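Side-chain contact in basic helix-loop-helix, putative, expressed (Oryza sativa subsp. japonica, PDB 5LW0), which binds ADP-ribose through its macrodomain and is probably linked to ADP-ribosylation in the repair of DNA interstrand crosslinks: residues Y219-L222 against F223-V227. Numbering follows the deposited sequence.
With PO4 (phosphate ion), chain D.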
# COMPACT_ATOMS: atom_id res chain seq x y z
N TYR A 219 0.19 -5.07 -6.77
CA TYR A 219 0.76 -5.59 -5.50
C TYR A 219 2.16 -6.14 -5.70
O TYR A 219 3.09 -5.83 -4.88
CB TYR A 219 -0.11 -6.65 -4.87
CG TYR A 219 -1.25 -6.09 -4.08
CD1 TYR A 219 -1.01 -5.33 -2.93
CD2 TYR A 219 -2.55 -6.21 -4.50
CE1 TYR A 219 -2.05 -4.80 -2.20
CE2 TYR A 219 -3.61 -5.65 -3.79
CZ TYR A 219 -3.37 -4.94 -2.61
OH TYR A 219 -4.34 -4.30 -1.91
N THR A 220 2.38 -6.85 -6.79
CA THR A 220 3.76 -7.40 -7.03
C THR A 220 4.75 -6.29 -7.23
O THR A 220 5.84 -6.31 -6.65
CB THR A 220 3.73 -8.38 -8.17
OG1 THR A 220 2.91 -9.48 -7.74
CG2 THR A 220 5.16 -8.92 -8.45
N SER A 221 4.32 -5.21 -7.90
CA SER A 221 5.17 -4.09 -8.15
C SER A 221 5.54 -3.38 -6.81
O SER A 221 6.71 -3.00 -6.56
CB SER A 221 4.48 -3.08 -9.11
OG SER A 221 5.31 -1.95 -9.29
N LEU A 222 4.53 -3.17 -5.99
CA LEU A 222 4.68 -2.63 -4.65
C LEU A 222 5.70 -3.44 -3.84
O LEU A 222 6.65 -2.87 -3.29
CB LEU A 222 3.37 -2.61 -3.94
CG LEU A 222 3.38 -2.30 -2.46
CD1 LEU A 222 4.03 -0.94 -2.16
CD2 LEU A 222 1.99 -2.42 -1.90
N PHE A 223 5.49 -4.73 -3.78
CA PHE A 223 6.32 -5.57 -2.94
C PHE A 223 7.71 -5.66 -3.46
O PHE A 223 8.67 -5.64 -2.69
CB PHE A 223 5.71 -6.94 -2.76
CG PHE A 223 4.35 -6.96 -2.04
CD1 PHE A 223 3.96 -5.99 -1.15
CD2 PHE A 223 3.45 -7.96 -2.35
CE1 PHE A 223 2.76 -6.06 -0.52
CE2 PHE A 223 2.23 -8.01 -1.72
CZ PHE A 223 1.87 -7.05 -0.86
N GLU A 224 7.86 -5.67 -4.78
CA GLU A 224 9.22 -5.67 -5.39
C GLU A 224 9.96 -4.35 -5.15
O GLU A 224 11.19 -4.35 -4.85
CB GLU A 224 9.16 -5.99 -6.88
CG GLU A 224 8.87 -7.43 -7.20
CD GLU A 224 10.10 -8.33 -7.06
OE1 GLU A 224 11.24 -7.83 -7.14
OE2 GLU A 224 9.88 -9.52 -6.94
N ASN A 225 9.27 -3.23 -5.25
CA ASN A 225 9.88 -1.94 -4.87
C ASN A 225 10.28 -1.92 -3.42
O ASN A 225 11.30 -1.37 -3.09
CB ASN A 225 8.92 -0.80 -5.22
CG ASN A 225 9.21 -0.22 -6.57
OD1 ASN A 225 10.36 0.16 -6.86
ND2 ASN A 225 8.15 0.07 -7.33
N PHE A 226 9.47 -2.49 -2.56
CA PHE A 226 9.78 -2.51 -1.14
C PHE A 226 11.04 -3.36 -0.89
O PHE A 226 11.93 -2.95 -0.24
CB PHE A 226 8.58 -3.03 -0.37
CG PHE A 226 8.86 -3.37 1.06
CD1 PHE A 226 9.37 -2.47 1.95
CD2 PHE A 226 8.64 -4.66 1.48
CE1 PHE A 226 9.61 -2.87 3.30
CE2 PHE A 226 8.81 -5.02 2.80
CZ PHE A 226 9.38 -4.16 3.66
N VAL A 227 11.08 -4.52 -1.47
CA VAL A 227 12.27 -5.38 -1.32
C VAL A 227 13.50 -4.71 -1.85
O VAL A 227 14.56 -4.80 -1.23
CB VAL A 227 12.08 -6.73 -1.93
CG1 VAL A 227 13.34 -7.50 -1.92
CG2 VAL A 227 11.01 -7.47 -1.16
P PO4 D . 3.11 -13.10 -8.55
O1 PO4 D . 2.01 -13.05 -7.41
O2 PO4 D . 3.25 -11.70 -9.16
O3 PO4 D . 2.72 -14.21 -9.60
O4 PO4 D . 4.46 -13.48 -7.94
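Tyr219 and Phe223 sit one helical turn apart, and their side chains run alongside each other in the same direction. Phe223 N donates to Tyr219 O at 2.9 Å (N-H...O angle 164°). The same oxygen lies 3.2 Å above one face of the Phe223 ring, over its CG-CD2 side rather than its centre. The Phe223 side chain leans back over this carbonyl because CG is anti to its own carbonyl carbon (chi1 -63°). The two rings meet obliquely, planes at 34°, with Tyr219 CD1 3.9 Å from Phe223 CZ. Further i to i+4 bonds follow: Glu224 N to Thr220 O, Asn225 N to Ser221 O and Phe226 N to Leu222 O. All belong to helix 208-230, which packs on the central mixed sheet of the macrodomain, with Leu222 on strands 37-40 and 187-192, and Phe223 against helix 52-69 and edge-to-face with Phe40. Leu222 CD2 comes within 4.0 Å of Phe223 CE1. Replacing the Phe223 ring with an alanine side chain is likely to open a gap beside Tyr219 and Leu222 and leave Phe40 without its aromatic mate. On the outer side, Thr220 OG1 donates to O2 of a phosphate ion, likely a crystallisation additive, at 2.7 Å. His216 O also hydrogen-bonds Thr220 OG1, so the two acceptors must share its one proton. Tyr219 OH is satisfied by Ile43 N, while Ser168 OG bonds Asn225 ND2 and, in one of two Ser221 conformers, Ser221 OG.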